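PDB 5F8V: aminotransferase, class V family protein from Trichomonas vaginalis, which probably catalyses the pyridoxal-phosphate-dependent transfer of an amino group between O-phospho-L-serine and 2-oxoglutarate in the biosynthesis of L-serine. Local coordinates for residues Ile85-Ile90 and Pro225-Thr230; Val212-Asp217 and Met231-Gln236. One frame throughout, in Å; residues are numbered along the deposited sequence.

In the fold
Both contacts lie at one end of the domain that carries the cofactor, their centres about 10 Å apart, and show how a loop and the helix start after it meet the core at successive points. Contact 1 sets Pro225-Thr230 against the C-terminal part of helix 78-89; contact 2 sets Met231-Gln236, which follows directly, against strand 209-215. Asn88 bridges them, its ND2 lying 2.8 Å from Met231 O, and Thr230 O lies 2.7 Å from Gln236 NE2, both probable hydrogen bonds. Phe89 CZ also packs at 3.6 Å on Ile214 CG2. Lys202, which carries pyridoxal phosphate as a Schiff base, falls in the connection between strands 193-199 and 209-215, so contact 2 uses the strand that follows it.

Contact 1 (Ile85-Ile90 and Pro225-Thr230); sequences IPFNFI and PFCPIT
Phe87 reaches across to Pro225, Phe226 and Cys227 from the C-terminal part of helix 78-89, whereas Ile85 and Pro86 before it turn to Tyr150 on the sheet. Its CG stands beside the backbone N (chi1 -86°), which carries the ring out to the loop. There the two kinds of surface of an aromatic ring find different partners. At the edge, CE1 comes within 3.4 Å of Pro225 O, and the oxygen lies in the ring plane, where the slightly positive ring hydrogens probably suit it. One face is taken by Cys227: its CA sits 4.1 Å from the centroid of the Phe87 ring and 27° off the normal, a CH-pi contact, and CB packs at 3.7 Å on Phe87 CD1. The Cys227 sulfur approaches obliquely, SG lying 4.6 Å from the Phe87 centroid and 3.8 Å from Phe87 CB.

In the large domain of fold type I pyridoxal-phosphate enzymes, to which this class V aminotransferase belongs, helices pack around a mixed sheet; here the C-terminal part of one such helix is joined to a loop at the dimer interface. Cys227 O accepts from Arg114 of the second subunit, and the ring of Phe226 meets Phe226 of that subunit with the planes nearly parallel.

Asn88, next in line, directs its amide toward the following part of the loop, and its ND2 also donates to Ala84 O, one turn back, while Phe89 points to the other side of the helix, toward Ile175.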
loop_
_atom_site.group_PDB
_atom_site.type_symbol
_atom_site.label_atom_id
_atom_site.label_comp_id
_atom_site.label_asym_id
_atom_site.label_seq_id
_atom_site.Cartn_x
_atom_site.Cartn_y
_atom_site.Cartn_z
ATOM N N ILE A 85 -15.549 0.411 3.840
ATOM C CA ILE A 85 -16.667 1.329 4.082
ATOM C C ILE A 85 -17.845 0.647 4.818
ATOM O O ILE A 85 -18.229 1.106 5.903
ATOM C CB ILE A 85 -17.130 2.056 2.779
ATOM C CG1 ILE A 85 -16.071 3.071 2.288
ATOM C CG2 ILE A 85 -18.484 2.740 2.963
ATOM C CD1 ILE A 85 -15.708 4.205 3.233
ATOM N N PRO A 86 -18.416 -0.440 4.251
ATOM C CA PRO A 86 -19.519 -1.085 4.967
ATOM C C PRO A 86 -19.129 -1.722 6.308
ATOM O O PRO A 86 -19.910 -1.627 7.254
ATOM C CB PRO A 86 -20.039 -2.136 3.970
ATOM C CG PRO A 86 -18.943 -2.321 2.978
ATOM C CD PRO A 86 -18.253 -0.997 2.899
ATOM N N PHE A 87 -17.953 -2.344 6.398
ATOM C CA PHE A 87 -17.442 -2.844 7.687
ATOM C C PHE A 87 -17.523 -1.766 8.766
ATOM O O PHE A 87 -17.982 -2.042 9.876
ATOM C CB PHE A 87 -15.988 -3.324 7.597
ATOM C CG PHE A 87 -15.837 -4.741 7.155
ATOM C CD1 PHE A 87 -16.268 -5.789 7.974
ATOM C CD2 PHE A 87 -15.256 -5.048 5.923
ATOM C CE1 PHE A 87 -16.136 -7.100 7.564
ATOM C CE2 PHE A 87 -15.121 -6.365 5.516
ATOM C CZ PHE A 87 -15.558 -7.392 6.340
ATOM N N ASN A 88 -17.114 -0.545 8.404
ATOM C CA ASN A 88 -16.976 0.574 9.337
ATOM C C ASN A 88 -18.232 1.403 9.612
ATOM O O ASN A 88 -18.355 1.965 10.702
ATOM C CB ASN A 88 -15.859 1.527 8.855
ATOM C CG ASN A 88 -14.467 1.022 9.193
ATOM O OD1 ASN A 88 -13.959 1.267 10.289
ATOM N ND2 ASN A 88 -13.827 0.338 8.243
ATOM N N PHE A 89 -19.142 1.513 8.640
ATOM C CA PHE A 89 -20.208 2.532 8.697
ATOM C C PHE A 89 -21.661 2.062 8.569
ATOM O O PHE A 89 -22.572 2.895 8.634
ATOM C CB PHE A 89 -19.955 3.618 7.639
ATOM C CG PHE A 89 -18.632 4.314 7.776
ATOM C CD1 PHE A 89 -18.289 4.975 8.958
ATOM C CD2 PHE A 89 -17.731 4.344 6.710
ATOM C CE1 PHE A 89 -17.069 5.623 9.075
ATOM C CE2 PHE A 89 -16.517 4.993 6.827
ATOM C CZ PHE A 89 -16.189 5.634 8.010
ATOM N N ILE A 90 -21.898 0.766 8.376
ATOM C CA ILE A 90 -23.265 0.239 8.454
ATOM C C ILE A 90 -23.829 0.473 9.863
ATOM O O ILE A 90 -24.977 0.877 10.016
ATOM C CB ILE A 90 -23.336 -1.264 8.081
ATOM C CG1 ILE A 90 -23.120 -1.426 6.570
ATOM C CG2 ILE A 90 -24.681 -1.877 8.485
ATOM C CD1 ILE A 90 -22.910 -2.854 6.123
ATOM N N PRO A 225 -18.632 -7.588 12.402
ATOM C CA PRO A 225 -17.706 -8.711 12.633
ATOM C C PRO A 225 -16.826 -9.050 11.414
ATOM O O PRO A 225 -17.211 -8.794 10.267
ATOM C CB PRO A 225 -18.646 -9.893 12.941
ATOM C CG PRO A 225 -19.951 -9.284 13.305
ATOM C CD PRO A 225 -20.037 -8.022 12.504
ATOM N N PHE A 226 -15.662 -9.627 11.688
ATOM C CA PHE A 226 -14.691 -10.070 10.675
ATOM C C PHE A 226 -13.986 -8.931 9.933
ATOM O O PHE A 226 -13.397 -9.161 8.880
ATOM C CB PHE A 226 -15.308 -11.078 9.683
ATOM C CG PHE A 226 -16.135 -12.142 10.348
ATOM C CD1 PHE A 226 -15.524 -13.183 11.037
ATOM C CD2 PHE A 226 -17.523 -12.095 10.303
ATOM C CE1 PHE A 226 -16.281 -14.162 11.661
ATOM C CE2 PHE A 226 -18.293 -13.072 10.929
ATOM C CZ PHE A 226 -17.669 -14.109 11.609
ATOM N N CYS A 227 -14.001 -7.720 10.488
ATOM C CA CYS A 227 -13.223 -6.628 9.916
ATOM C C CYS A 227 -11.754 -6.901 10.214
ATOM O O CYS A 227 -11.418 -7.129 11.375
ATOM C CB CYS A 227 -13.632 -5.289 10.515
ATOM S SG CYS A 227 -12.889 -3.877 9.678
ATOM N N PRO A 228 -10.880 -6.916 9.179
ATOM C CA PRO A 228 -9.453 -6.963 9.458
ATOM C C PRO A 228 -9.058 -5.774 10.310
ATOM O O PRO A 228 -9.512 -4.666 10.040
ATOM C CB PRO A 228 -8.834 -6.878 8.066
ATOM C CG PRO A 228 -9.836 -7.563 7.213
ATOM C CD PRO A 228 -11.123 -6.989 7.728
ATOM N N ILE A 229 -8.260 -6.008 11.347
ATOM C CA ILE A 229 -7.996 -4.961 12.338
ATOM C C ILE A 229 -7.397 -3.675 11.742
ATOM O O ILE A 229 -7.785 -2.594 12.172
ATOM C CB ILE A 229 -7.144 -5.452 13.530
ATOM C CG1 ILE A 229 -7.219 -4.431 14.688
ATOM C CG2 ILE A 229 -5.704 -5.713 13.110
ATOM C CD1 ILE A 229 -6.623 -4.928 15.991
ATOM N N THR A 230 -6.498 -3.780 10.752
ATOM C CA THR A 230 -5.924 -2.565 10.101
ATOM C C THR A 230 -6.945 -1.783 9.265
ATOM O O THR A 230 -6.720 -0.609 8.960
ATOM C CB THR A 230 -4.694 -2.871 9.202
ATOM O OG1 THR A 230 -5.022 -3.887 8.245
ATOM C CG2 THR A 230 -3.506 -3.315 10.041
#

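Contact 2 (Val212-Asp217 and Met231-Gln236); sequences VIIRKD and MDYRIQ
Two torsions bring Ile214 and Tyr233 together: Tyr233 holds CG beside its backbone N (chi1 -67°), laying the phenol along the sheet, while the chain of Ile214 runs extended at its second bond (chi2 168°) and delivers CD1 to the root of the ring. The result is a helix start docked on a strand of the mixed sheet of a fold type I large domain, with Tyr233 as the residue of the helix start that meets the strand. Ile214 CD1 lies 3.4 Å from Tyr233 CG, meeting the ring obliquely where it joins CB. Two residues back along strand 209-215, on the same side of the sheet, Val212 attends to the far end: its CG1 is 3.8 Å from Tyr233 CZ and stands over the face as a CH-pi partner, 4.2 Å from the centroid of the Tyr233 ring and 23° off the normal. Both aliphatic side chains cross the tyrosine at about a right angle. On the opposite face Met231 O lies over the ring centre, 4.3 Å above the Tyr233 plane, so a methyl group and a backbone carbonyl oxygen lie over its two faces.

The buried hydroxyl has a polar partner, since Tyr233 OH is hydrogen-bonded to Gln81 OE1 on helix 78-89. At the other end of the residue, Tyr233 N donates to Asn88 OD1, which ties the first turn of helix 233-238 to that same helix.

Asp232 is the N-cap of this helix. Its OD1 accepts from Arg234 N at 3.2 Å, a capping bond, and forms a salt bridge with Arg234 NH1 at 2.8 Å; the two nitrogens approach Asp232 OD1 from opposite faces of the carboxylate plane.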
loop_
_atom_site.group_PDB
_atom_site.type_symbol
_atom_site.label_atom_id
_atom_site.label_comp_id
_atom_site.label_asym_id
_atom_site.label_seq_id
_atom_site.Cartn_x
_atom_site.Cartn_y
_atom_site.Cartn_z
ATOM N N VAL A 212 -8.232 8.717 3.652
ATOM C CA VAL A 212 -9.599 8.561 4.136
ATOM C C VAL A 212 -9.864 9.679 5.146
ATOM O O VAL A 212 -9.108 9.852 6.106
ATOM C CB VAL A 212 -9.845 7.172 4.770
ATOM C CG1 VAL A 212 -11.336 6.923 4.939
ATOM C CG2 VAL A 212 -9.233 6.064 3.922
ATOM N N ILE A 213 -10.921 10.448 4.903
ATOM C CA ILE A 213 -11.326 11.551 5.768
ATOM C C ILE A 213 -12.682 11.192 6.343
ATOM O O ILE A 213 -13.628 10.981 5.580
ATOM C CB ILE A 213 -11.397 12.878 4.984
ATOM C CG1 ILE A 213 -9.988 13.283 4.530
ATOM C CG2 ILE A 213 -12.041 13.979 5.829
ATOM C CD1 ILE A 213 -9.936 14.491 3.613
ATOM N N ILE A 214 -12.780 11.128 7.677
ATOM C CA ILE A 214 -13.964 10.567 8.359
ATOM C C ILE A 214 -14.517 11.514 9.420
ATOM O O ILE A 214 -13.764 12.002 10.267
ATOM C CB ILE A 214 -13.637 9.223 9.056
ATOM C CG1 ILE A 214 -12.934 8.263 8.086
ATOM C CG2 ILE A 214 -14.913 8.591 9.635
ATOM C CD1 ILE A 214 -12.327 7.036 8.731
ATOM N N ARG A 215 -15.831 11.753 9.382
ATOM C CA ARG A 215 -16.500 12.576 10.398
ATOM C C ARG A 215 -16.523 11.767 11.708
ATOM O O ARG A 215 -16.890 10.592 11.698
ATOM C CB ARG A 215 -17.927 12.927 9.950
ATOM C CG ARG A 215 -18.523 14.164 10.619
ATOM C CD ARG A 215 -20.011 13.999 10.893
ATOM N NE ARG A 215 -20.882 14.167 9.741
ATOM C CZ ARG A 215 -22.082 13.600 9.588
ATOM N NH1 ARG A 215 -22.611 12.799 10.517
ATOM N NH2 ARG A 215 -22.769 13.840 8.475
ATOM N N LYS A 216 -16.129 12.393 12.816
ATOM C CA LYS A 216 -15.863 11.664 14.080
ATOM C C LYS A 216 -17.021 10.840 14.667
ATOM O O LYS A 216 -16.776 9.748 15.185
ATOM C CB LYS A 216 -15.293 12.613 15.150
ATOM C CG LYS A 216 -13.841 12.959 14.907
ATOM C CD LYS A 216 -13.332 14.039 15.841
ATOM C CE LYS A 216 -11.856 14.284 15.594
ATOM N NZ LYS A 216 -11.362 15.485 16.311
ATOM N N ASP A 217 -18.255 11.340 14.594
ATOM C CA ASP A 217 -19.431 10.568 15.071
ATOM C C ASP A 217 -19.745 9.316 14.231
ATOM O O ASP A 217 -20.398 8.394 14.732
ATOM C CB ASP A 217 -20.699 11.440 15.201
ATOM C CG ASP A 217 -21.137 12.046 13.880
ATOM O OD1 ASP A 217 -20.231 12.486 13.150
ATOM O OD2 ASP A 217 -22.353 12.089 13.577
ATOM N N MET A 231 -8.042 -2.439 8.879
ATOM C CA MET A 231 -9.128 -1.804 8.135
ATOM C C MET A 231 -10.248 -1.241 9.023
ATOM O O MET A 231 -11.245 -0.721 8.497
ATOM C CB MET A 231 -9.720 -2.805 7.133
ATOM C CG MET A 231 -8.735 -3.289 6.079
ATOM S SD MET A 231 -9.382 -4.637 5.072
ATOM C CE MET A 231 -10.811 -3.859 4.331
ATOM N N ASP A 232 -10.107 -1.361 10.345
ATOM C CA ASP A 232 -11.002 -0.699 11.292
ATOM C C ASP A 232 -10.449 0.701 11.469
ATOM O O ASP A 232 -9.358 0.873 12.022
ATOM C CB ASP A 232 -11.036 -1.453 12.627
ATOM C CG ASP A 232 -12.065 -0.892 13.616
ATOM O OD1 ASP A 232 -12.542 0.260 13.473
ATOM O OD2 ASP A 232 -12.389 -1.621 14.573
ATOM N N TYR A 233 -11.187 1.699 10.990
ATOM C CA TYR A 233 -10.680 3.065 10.957
ATOM C C TYR A 233 -10.479 3.665 12.357
ATOM O O TYR A 233 -9.633 4.540 12.524
ATOM C CB TYR A 233 -11.567 3.975 10.103
ATOM C CG TYR A 233 -11.586 3.681 8.603
ATOM C CD1 TYR A 233 -10.407 3.471 7.875
ATOM C CD2 TYR A 233 -12.793 3.659 7.902
ATOM C CE1 TYR A 233 -10.439 3.221 6.501
ATOM C CE2 TYR A 233 -12.836 3.413 6.536
ATOM C CZ TYR A 233 -11.666 3.198 5.835
ATOM O OH TYR A 233 -11.741 2.961 4.471
ATOM N N ARG A 234 -11.243 3.193 13.346
ATOM C CA ARG A 234 -11.020 3.546 14.761
ATOM C C ARG A 234 -9.612 3.183 15.206
ATOM O O ARG A 234 -8.941 3.984 15.851
ATOM C CB ARG A 234 -12.010 2.811 15.676
ATOM C CG ARG A 234 -13.449 3.250 15.510
ATOM C CD ARG A 234 -14.441 2.127 15.775
ATOM N NE ARG A 234 -15.687 2.401 15.069
ATOM C CZ ARG A 234 -15.885 2.229 13.761
ATOM N NH1 ARG A 234 -14.923 1.741 12.971
ATOM N NH2 ARG A 234 -17.067 2.532 13.236
ATOM N N ILE A 235 -9.173 1.973 14.849
ATOM C CA ILE A 235 -7.812 1.510 15.163
ATOM C C ILE A 235 -6.765 2.431 14.512
ATOM O O ILE A 235 -5.769 2.761 15.149
ATOM C CB ILE A 235 -7.603 0.001 14.804
ATOM C CG1 ILE A 235 -8.043 -0.905 15.963
ATOM C CG2 ILE A 235 -6.141 -0.338 14.515
ATOM C CD1 ILE A 235 -9.478 -0.731 16.400
ATOM N N GLN A 236 -6.995 2.845 13.261
ATOM C CA GLN A 236 -6.099 3.795 12.576
ATOM C C GLN A 236 -6.020 5.138 13.309
ATOM O O GLN A 236 -4.930 5.631 13.586
ATOM C CB GLN A 236 -6.537 4.040 11.118
ATOM C CG GLN A 236 -6.377 2.851 10.180
ATOM C CD GLN A 236 -4.941 2.393 10.009
ATOM O OE1 GLN A 236 -3.994 3.160 10.212
ATOM N NE2 GLN A 236 -4.769 1.130 9.644
#